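Local structure of lysine-specific demethylase REF6 (6A58) at residues Glu95-Cys108 with Gln115-Lys127. The protein removes methyl groups from di- and trimethylated histone H3 to activate gene expression, and binds DNA through the C-terminal zinc fingers that make up this piece. Sequence-based numbering, arbitrary orientation.
Sequences EHIRVHTGARPYVC and QTFRFVSDFSRHK. With ZN (zinc ion), chain D; ZN (zinc ion), chain E.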
ATOM      1  N   GLU A  95      -3.398 -11.610   4.272  1.00 30.66           N
ATOM      2  CA  GLU A  95      -4.411 -12.206   3.392  1.00 31.18           C
ATOM      3  C   GLU A  95      -3.813 -13.315   2.524  1.00 30.36           C
ATOM      4  O   GLU A  95      -4.393 -14.396   2.411  1.00 30.43           O
ATOM      5  CB  GLU A  95      -5.089 -11.140   2.522  1.00 32.29           C
ATOM      6  CG  GLU A  95      -6.118 -10.313   3.281  1.00 33.48           C
ATOM      7  CD  GLU A  95      -6.925  -9.373   2.398  1.00 34.23           C
ATOM      8  OE1 GLU A  95      -6.632  -9.250   1.187  1.00 36.31           O
ATOM      9  OE2 GLU A  95      -7.866  -8.750   2.926  1.00 36.43           O
ATOM     10  N   HIS A  96      -2.648 -13.050   1.936  1.00 28.23           N
ATOM     11  CA  HIS A  96      -1.953 -14.046   1.114  1.00 27.60           C
ATOM     12  C   HIS A  96      -1.617 -15.342   1.852  1.00 26.53           C
ATOM     13  O   HIS A  96      -1.779 -16.430   1.290  1.00 26.44           O
ATOM     14  CB  HIS A  96      -0.669 -13.474   0.513  1.00 27.61           C
ATOM     15  CG  HIS A  96       0.239 -14.522  -0.047  1.00 27.66           C
ATOM     16  ND1 HIS A  96       0.013 -15.125  -1.265  1.00 28.17           N
ATOM     17  CD2 HIS A  96       1.362 -15.089   0.454  1.00 27.93           C
ATOM     18  CE1 HIS A  96       0.963 -16.013  -1.493  1.00 28.37           C
ATOM     19  NE2 HIS A  96       1.794 -16.011  -0.467  1.00 28.44           N
ATOM     20  N   ILE A  97      -1.151 -15.233   3.095  1.00 25.70           N
ATOM     21  CA  ILE A  97      -0.766 -16.414   3.887  1.00 25.15           C
ATOM     22  C   ILE A  97      -1.945 -17.391   4.045  1.00 25.08           C
ATOM     23  O   ILE A  97      -1.742 -18.607   4.111  1.00 24.68           O
ATOM     24  CB  ILE A  97      -0.167 -16.017   5.260  1.00 25.13           C
ATOM     25  CG1 ILE A  97       1.178 -15.307   5.067  1.00 25.78           C
ATOM     26  CG2 ILE A  97       0.048 -17.236   6.152  1.00 25.09           C
ATOM     27  CD1 ILE A  97       1.611 -14.465   6.247  1.00 26.14           C
ATOM     28  N   ARG A  98      -3.171 -16.868   4.062  1.00 24.18           N
ATOM     29  CA  ARG A  98      -4.365 -17.717   4.120  1.00 24.59           C
ATOM     30  C   ARG A  98      -4.485 -18.679   2.931  1.00 24.69           C
ATOM     31  O   ARG A  98      -5.104 -19.735   3.063  1.00 24.66           O
ATOM     32  CB  ARG A  98      -5.642 -16.879   4.237  1.00 25.03           C
ATOM     33  CG  ARG A  98      -5.733 -16.052   5.512  1.00 25.97           C
ATOM     34  CD  ARG A  98      -6.901 -15.089   5.450  1.00 26.27           C
ATOM     35  NE  ARG A  98      -6.802 -14.076   6.496  1.00 27.05           N
ATOM     36  CZ  ARG A  98      -7.422 -12.892   6.479  1.00 27.09           C
ATOM     37  NH1 ARG A  98      -8.221 -12.542   5.473  1.00 27.26           N
ATOM     38  NH2 ARG A  98      -7.238 -12.046   7.489  1.00 28.03           N
ATOM     39  N   VAL A  99      -3.902 -18.320   1.785  1.00 24.71           N
ATOM     40  CA  VAL A  99      -3.866 -19.219   0.619  1.00 25.02           C
ATOM     41  C   VAL A  99      -3.103 -20.495   0.976  1.00 25.18           C
ATOM     42  O   VAL A  99      -3.522 -21.591   0.603  1.00 25.48           O
ATOM     43  CB  VAL A  99      -3.235 -18.546  -0.629  1.00 26.26           C
ATOM     44  CG1 VAL A  99      -3.146 -19.519  -1.801  1.00 26.94           C
ATOM     45  CG2 VAL A  99      -4.031 -17.309  -1.033  1.00 26.78           C
ATOM     46  N   HIS A 100      -2.001 -20.346   1.708  1.00 24.14           N
ATOM     47  CA  HIS A 100      -1.192 -21.483   2.148  1.00 24.69           C
ATOM     48  C   HIS A 100      -1.851 -22.288   3.260  1.00 24.93           C
ATOM     49  O   HIS A 100      -1.771 -23.516   3.258  1.00 24.91           O
ATOM     50  CB  HIS A 100       0.175 -21.024   2.652  1.00 24.96           C
ATOM     51  CG  HIS A 100       1.005 -20.318   1.627  1.00 25.49           C
ATOM     52  ND1 HIS A 100       1.261 -20.845   0.380  1.00 26.62           N
ATOM     53  CD2 HIS A 100       1.673 -19.141   1.682  1.00 25.50           C
ATOM     54  CE1 HIS A 100       2.028 -20.012  -0.300  1.00 27.47           C
ATOM     55  NE2 HIS A 100       2.300 -18.974   0.471  1.00 26.04           N
ATOM     56  N   THR A 101      -2.470 -21.606   4.228  1.00 24.37           N
ATOM     57  CA  THR A 101      -3.088 -22.294   5.372  1.00 24.77           C
ATOM     58  C   THR A 101      -4.466 -22.883   5.051  1.00 24.75           C
ATOM     59  O   THR A 101      -4.925 -23.785   5.751  1.00 26.12           O
ATOM     60  CB  THR A 101      -3.236 -21.369   6.591  1.00 25.28           C
ATOM     61  OG1 THR A 101      -4.157 -20.318   6.279  1.00 26.08           O
ATOM     62  CG2 THR A 101      -1.881 -20.784   6.999  1.00 25.40           C
ATOM     63  N   GLY A 102      -5.126 -22.359   4.016  1.00 24.48           N
ATOM     64  CA  GLY A 102      -6.481 -22.777   3.653  1.00 25.01           C
ATOM     65  C   GLY A 102      -7.575 -22.140   4.496  1.00 26.02           C
ATOM     66  O   GLY A 102      -8.727 -22.565   4.428  1.00 26.79           O
ATOM     67  N   ALA A 103      -7.226 -21.109   5.268  1.00 26.25           N
ATOM     68  CA  ALA A 103      -8.188 -20.451   6.153  1.00 26.44           C
ATOM     69  C   ALA A 103      -9.252 -19.714   5.342  1.00 26.60           C
ATOM     70  O   ALA A 103      -8.931 -19.063   4.349  1.00 27.07           O
ATOM     71  CB  ALA A 103      -7.469 -19.480   7.077  1.00 26.46           C
ATOM     72  N   ARG A 104     -10.509 -19.833   5.771  1.00 27.27           N
ATOM     73  CA  ARG A 104     -11.635 -19.105   5.181  1.00 27.58           C
ATOM     74  C   ARG A 104     -12.374 -18.436   6.347  1.00 27.78           C
ATOM     75  O   ARG A 104     -13.389 -18.956   6.811  1.00 28.92           O
ATOM     76  CB  ARG A 104     -12.576 -20.050   4.416  1.00 28.36           C
ATOM     77  CG  ARG A 104     -11.922 -20.940   3.367  1.00 28.96           C
ATOM     78  CD  ARG A 104     -11.536 -20.187   2.109  1.00 29.15           C
ATOM     79  NE  ARG A 104     -12.686 -19.727   1.319  1.00 28.60           N
ATOM     80  CZ  ARG A 104     -12.603 -19.189   0.098  1.00 28.45           C
ATOM     81  NH1 ARG A 104     -13.700 -18.791  -0.535  1.00 29.61           N
ATOM     82  NH2 ARG A 104     -11.431 -19.048  -0.513  1.00 29.25           N
ATOM     83  N   PRO A 105     -11.852 -17.292   6.844  1.00 27.12           N
ATOM     84  CA  PRO A 105     -12.379 -16.733   8.107  1.00 27.38           C
ATOM     85  C   PRO A 105     -13.814 -16.200   8.078  1.00 28.00           C
ATOM     86  O   PRO A 105     -14.459 -16.137   9.131  1.00 28.41           O
ATOM     87  CB  PRO A 105     -11.413 -15.574   8.406  1.00 27.23           C
ATOM     88  CG  PRO A 105     -10.190 -15.852   7.601  1.00 27.35           C
ATOM     89  CD  PRO A 105     -10.700 -16.511   6.356  1.00 26.96           C
ATOM     90  N   TYR A 106     -14.292 -15.813   6.900  1.00 28.27           N
ATOM     91  CA  TYR A 106     -15.566 -15.111   6.764  1.00 29.58           C
ATOM     92  C   TYR A 106     -16.624 -16.083   6.270  1.00 31.85           C
ATOM     93  O   TYR A 106     -16.522 -16.603   5.160  1.00 31.59           O
ATOM     94  CB  TYR A 106     -15.388 -13.916   5.831  1.00 29.32           C
ATOM     95  CG  TYR A 106     -14.185 -13.094   6.228  1.00 28.81           C
ATOM     96  CD1 TYR A 106     -14.240 -12.223   7.317  1.00 28.66           C
ATOM     97  CD2 TYR A 106     -12.966 -13.230   5.560  1.00 28.13           C
ATOM     98  CE1 TYR A 106     -13.130 -11.494   7.709  1.00 28.22           C
ATOM     99  CE2 TYR A 106     -11.849 -12.506   5.946  1.00 27.98           C
ATOM    100  CZ  TYR A 106     -11.935 -11.638   7.024  1.00 27.77           C
ATOM    101  OH  TYR A 106     -10.834 -10.922   7.414  1.00 27.61           O
ATOM    102  N   VAL A 107     -17.620 -16.340   7.121  1.00 33.60           N
ATOM    103  CA  VAL A 107     -18.677 -17.308   6.843  1.00 35.35           C
ATOM    104  C   VAL A 107     -20.000 -16.558   6.756  1.00 37.81           C
ATOM    105  O   VAL A 107     -20.331 -15.774   7.650  1.00 37.45           O
ATOM    106  CB  VAL A 107     -18.767 -18.383   7.949  1.00 35.92           C
ATOM    107  CG1 VAL A 107     -19.766 -19.473   7.565  1.00 36.40           C
ATOM    108  CG2 VAL A 107     -17.387 -18.982   8.226  1.00 36.12           C
ATOM    109  N   CYS A 108     -20.747 -16.804   5.681  1.00 39.85           N
ATOM    110  CA  CYS A 108     -22.045 -16.163   5.475  1.00 43.09           C
ATOM    111  C   CYS A 108     -23.061 -16.674   6.496  1.00 45.46           C
ATOM    112  O   CYS A 108     -23.132 -17.876   6.757  1.00 45.69           O
ATOM    113  CB  CYS A 108     -22.553 -16.420   4.058  1.00 43.47           C
ATOM    114  SG  CYS A 108     -24.030 -15.469   3.640  1.00 46.10           S
ATOM    115  N   GLN A 115     -21.679 -20.217   2.520  1.00 37.21           N
ATOM    116  CA  GLN A 115     -20.519 -19.842   1.718  1.00 36.44           C
ATOM    117  C   GLN A 115     -19.435 -19.240   2.613  1.00 34.21           C
ATOM    118  O   GLN A 115     -19.751 -18.535   3.573  1.00 35.02           O
ATOM    119  CB  GLN A 115     -20.939 -18.855   0.628  1.00 38.23           C
ATOM    120  CG  GLN A 115     -19.978 -18.779  -0.542  1.00 39.91           C
ATOM    121  CD  GLN A 115     -20.584 -18.190  -1.807  1.00 39.56           C
ATOM    122  OE1 GLN A 115     -21.803 -18.172  -1.997  1.00 43.39           O
ATOM    123  NE2 GLN A 115     -19.723 -17.720  -2.691  1.00 39.95           N
ATOM    124  N   THR A 116     -18.169 -19.537   2.305  1.00 31.32           N
ATOM    125  CA  THR A 116     -17.026 -18.988   3.044  1.00 29.86           C
ATOM    126  C   THR A 116     -16.101 -18.194   2.124  1.00 28.29           C
ATOM    127  O   THR A 116     -16.098 -18.394   0.903  1.00 27.72           O
ATOM    128  CB  THR A 116     -16.188 -20.082   3.725  1.00 29.84           C
ATOM    129  OG1 THR A 116     -15.495 -20.847   2.729  1.00 29.79           O
ATOM    130  CG2 THR A 116     -17.061 -20.998   4.576  1.00 29.77           C
ATOM    131  N   PHE A 117     -15.317 -17.299   2.724  1.00 28.40           N
ATOM    132  CA  PHE A 117     -14.437 -16.381   1.984  1.00 28.22           C
ATOM    133  C   PHE A 117     -13.089 -16.240   2.681  1.00 27.68           C
ATOM    134  O   PHE A 117     -13.007 -16.329   3.908  1.00 27.03           O
ATOM    135  CB  PHE A 117     -15.123 -15.016   1.819  1.00 29.41           C
ATOM    136  CG  PHE A 117     -16.492 -15.126   1.232  1.00 29.73           C
ATOM    137  CD1 PHE A 117     -16.665 -15.139  -0.144  1.00 30.23           C
ATOM    138  CD2 PHE A 117     -17.604 -15.304   2.054  1.00 30.38           C
ATOM    139  CE1 PHE A 117     -17.928 -15.285  -0.696  1.00 30.84           C
ATOM    140  CE2 PHE A 117     -18.869 -15.456   1.507  1.00 31.03           C
ATOM    141  CZ  PHE A 117     -19.026 -15.447   0.132  1.00 30.27           C
ATOM    142  N   ARG A 118     -12.039 -16.054   1.880  1.00 28.48           N
ATOM    143  CA  ARG A 118     -10.673 -15.899   2.385  1.00 29.83           C
ATOM    144  C   ARG A 118     -10.358 -14.450   2.747  1.00 31.18           C
ATOM    145  O   ARG A 118      -9.628 -14.203   3.710  1.00 30.58           O
ATOM    146  CB  ARG A 118      -9.662 -16.394   1.346  1.00 31.14           C
ATOM    147  CG  ARG A 118      -8.235 -16.508   1.872  0.50 32.17           C
ATOM    148  CD  ARG A 118      -7.266 -17.075   0.843  0.50 32.99           C
ATOM    149  NE  ARG A 118      -7.803 -18.233   0.129  0.50 33.84           N
ATOM    150  CZ  ARG A 118      -7.986 -19.451   0.646  1.00 35.13           C
ATOM    151  NH1 ARG A 118      -7.689 -19.733   1.922  1.00 32.43           N
ATOM    152  NH2 ARG A 118      -8.496 -20.407  -0.127  1.00 34.73           N
ATOM    153  N   PHE A 119     -10.881 -13.512   1.956  1.00 32.54           N
ATOM    154  CA  PHE A 119     -10.648 -12.078   2.151  1.00 34.98           C
ATOM    155  C   PHE A 119     -11.970 -11.389   2.476  1.00 35.50           C
ATOM    156  O   PHE A 119     -13.017 -11.771   1.950  1.00 35.46           O
ATOM    157  CB  PHE A 119     -10.037 -11.441   0.894  1.00 36.48           C
ATOM    158  CG  PHE A 119      -8.950 -12.259   0.245  1.00 38.53           C
ATOM    159  CD1 PHE A 119      -7.934 -12.837   1.004  1.00 39.02           C
ATOM    160  CD2 PHE A 119      -8.928 -12.433  -1.137  1.00 39.55           C
ATOM    161  CE1 PHE A 119      -6.931 -13.583   0.395  1.00 39.94           C
ATOM    162  CE2 PHE A 119      -7.926 -13.177  -1.747  1.00 40.49           C
ATOM    163  CZ  PHE A 119      -6.927 -13.755  -0.979  1.00 40.72           C
ATOM    164  N   VAL A 120     -11.914 -10.373   3.336  1.00 36.62           N
ATOM    165  CA  VAL A 120     -13.118  -9.645   3.755  1.00 37.44           C
ATOM    166  C   VAL A 120     -13.803  -8.910   2.589  1.00 37.60           C
ATOM    167  O   VAL A 120     -15.028  -8.818   2.566  1.00 36.98           O
ATOM    168  CB  VAL A 120     -12.831  -8.674   4.932  1.00 38.13           C
ATOM    169  CG1 VAL A 120     -12.038  -7.452   4.481  1.00 38.38           C
ATOM    170  CG2 VAL A 120     -14.129  -8.253   5.611  1.00 38.40           C
ATOM    171  N   SER A 121     -13.017  -8.410   1.633  1.00 38.62           N
ATOM    172  CA  SER A 121     -13.556  -7.744   0.437  1.00 39.81           C
ATOM    173  C   SER A 121     -14.442  -8.663  -0.411  1.00 40.92           C
ATOM    174  O   SER A 121     -15.429  -8.207  -0.993  1.00 41.33           O
ATOM    175  CB  SER A 121     -12.427  -7.169  -0.426  1.00 40.66           C
ATOM    176  OG  SER A 121     -11.525  -8.182  -0.839  1.00 42.60           O
ATOM    177  N   ASP A 122     -14.088  -9.948  -0.475  1.00 41.15           N
ATOM    178  CA  ASP A 122     -14.921 -10.958  -1.143  1.00 41.82           C
ATOM    179  C   ASP A 122     -16.227 -11.190  -0.381  1.00 41.62           C
ATOM    180  O   ASP A 122     -17.282 -11.369  -0.995  1.00 42.88           O
ATOM    181  CB  ASP A 122     -14.179 -12.295  -1.281  1.00 42.97           C
ATOM    182  CG  ASP A 122     -12.911 -12.197  -2.121  1.00 44.84           C
ATOM    183  OD1 ASP A 122     -12.770 -11.246  -2.925  1.00 47.13           O
ATOM    184  OD2 ASP A 122     -12.049 -13.090  -1.974  1.00 45.20           O
ATOM    185  N   PHE A 123     -16.145 -11.208   0.951  1.00 41.47           N
ATOM    186  CA  PHE A 123     -17.323 -11.354   1.814  1.00 41.96           C
ATOM    187  C   PHE A 123     -18.251 -10.138   1.708  1.00 43.59           C
ATOM    188  O   PHE A 123     -19.469 -10.297   1.634  1.00 43.95           O
ATOM    189  CB  PHE A 123     -16.890 -11.601   3.271  1.00 41.08           C
ATOM    190  CG  PHE A 123     -18.030 -11.823   4.241  1.00 41.24           C
ATOM    191  CD1 PHE A 123     -19.123 -12.626   3.912  1.00 41.36           C
ATOM    192  CD2 PHE A 123     -17.988 -11.249   5.513  1.00 41.51           C
ATOM    193  CE1 PHE A 123     -20.153 -12.829   4.818  1.00 41.43           C
ATOM    194  CE2 PHE A 123     -19.015 -11.454   6.423  1.00 41.81           C
ATOM    195  CZ  PHE A 123     -20.100 -12.245   6.076  1.00 41.95           C
ATOM    196  N   SER A 124     -17.668  -8.939   1.690  1.00 45.59           N
ATOM    197  CA  SER A 124     -18.434  -7.696   1.508  1.00 48.08           C
ATOM    198  C   SER A 124     -19.103  -7.625   0.134  1.00 49.67           C
ATOM    199  O   SER A 124     -20.255  -7.203   0.025  1.00 51.70           O
ATOM    200  CB  SER A 124     -17.533  -6.473   1.704  1.00 48.27           C
ATOM    201  OG  SER A 124     -17.021  -6.426   3.023  1.00 49.81           O
ATOM    202  N   ARG A 125     -18.375  -8.037  -0.904  1.00 50.83           N
ATOM    203  CA  ARG A 125     -18.913  -8.111  -2.266  1.00 51.76           C
ATOM    204  C   ARG A 125     -20.086  -9.091  -2.368  1.00 51.58           C
ATOM    205  O   ARG A 125     -21.079  -8.801  -3.039  1.00 51.77           O
ATOM    206  CB  ARG A 125     -17.808  -8.508  -3.253  1.00 53.33           C
ATOM    207  CG  ARG A 125     -18.234  -8.523  -4.715  1.00 55.24           C
ATOM    208  CD  ARG A 125     -17.035  -8.621  -5.645  1.00 56.89           C
ATOM    209  NE  ARG A 125     -16.248  -9.835  -5.416  1.00 58.66           N
ATOM    210  CZ  ARG A 125     -15.128 -10.156  -6.068  1.00 60.24           C
ATOM    211  NH1 ARG A 125     -14.633  -9.360  -7.020  1.00 61.23           N
ATOM    212  NH2 ARG A 125     -14.495 -11.289  -5.770  1.00 60.24           N
ATOM    213  N   HIS A 126     -19.961 -10.243  -1.706  1.00 50.19           N
ATOM    214  CA  HIS A 126     -21.034 -11.244  -1.654  1.00 49.84           C
ATOM    215  C   HIS A 126     -22.297 -10.702  -0.975  1.00 51.89           C
ATOM    216  O   HIS A 126     -23.405 -10.903  -1.479  1.00 52.55           O
ATOM    217  CB  HIS A 126     -20.550 -12.512  -0.935  1.00 48.04           C
ATOM    218  CG  HIS A 126     -21.620 -13.538  -0.718  1.00 46.12           C
ATOM    219  ND1 HIS A 126     -22.101 -14.340  -1.730  1.00 45.91           N
ATOM    220  CD2 HIS A 126     -22.282 -13.910   0.403  1.00 45.23           C
ATOM    221  CE1 HIS A 126     -23.023 -15.152  -1.244  1.00 44.36           C
ATOM    222  NE2 HIS A 126     -23.151 -14.913   0.048  1.00 44.85           N
ATOM    223  N   LYS A 127     -22.121 -10.025   0.159  1.00 54.35           N
ATOM    224  CA  LYS A 127     -23.242  -9.418   0.894  1.00 56.39           C
ATOM    225  C   LYS A 127     -23.923  -8.275   0.130  1.00 58.73           C
ATOM    226  O   LYS A 127     -25.119  -8.051   0.305  1.00 59.37           O
ATOM    227  CB  LYS A 127     -22.795  -8.938   2.282  1.00 56.45           C
ATOM    228  CG  LYS A 127     -22.531 -10.072   3.262  1.00 56.44           C
ATOM    229  CD  LYS A 127     -22.224  -9.563   4.663  1.00 56.59           C
ATOM    230  CE  LYS A 127     -20.823  -8.982   4.764  1.00 56.41           C
ATOM    231  NZ  LYS A 127     -20.487  -8.562   6.154  1.00 56.99           N
TER
HETATM  232 ZN    ZN D1403       3.376 -17.219   0.208  0.80 31.10          ZN
HETATM  233 ZN    ZN E1404     -24.330 -15.828   1.597  1.00 56.45          ZN
HETATM  234  O   HOH W   1      -9.469 -10.034   4.862  1.00 33.72           O
HETATM  235  O   HOH W   2      -9.968  -7.679   1.575  1.00 38.11           O
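R118 reaches from the loop 118-119 to the C-terminal end of helix 90-101, its CG 3.5 Å from R98 CB and its CD against V99 CG2. With CG anti to the backbone N (chi1 -170°) and a bend at chi3, the chain brings its guanidinium between V99 CA over one face and R104 CD over the other, while NH1 lies 2.8 Å from A103 O. In the opposite direction R98 slides past, extended, and its NH1 donates to R118 O in the carbonyl plane (2.8 Å). Shortening R118 to an alanine is likely to open a gap between V99 and R104 and to strip R98 CB and V99 CG2 of the chain that packs on them. R104, bent at chi2 and chi3, crosses R118 nearly at a right angle, lays its guanidinium over R118 N and donates from NH1 to T116 O (2.8 Å), above the carbonyl plane.

Packing is also close within the fourth finger. There Y106 and F117 form an antiparallel hydrogen-bonded pair, Y106 CB rests 3.7 Å from F123 CG, and V120 CB sits over the tyrosine ring in a CH-pi contact. C108 N donates almost straight to Q115 O (175° at the hydrogen), and C108 SG and H126 NE2 both bind zinc, whose other ligands are C113 and H132.

Looser and more watery than both is the E95 side. Its CB touches F119 CD1 (3.6 Å) and its carboxylate lies near that ring, 20° from its plane; OE2 takes two waters that lead to V120 N and S121 N, one also bonded to R98 NH1 and Y106 OH. H96 and H100 bind the preceding finger's zinc, so the contact joins that finger's helix, directly and through the TGARP linker (101-105), to the next finger's beta-hairpin and helix, as in tandem C2H2 zinc fingers.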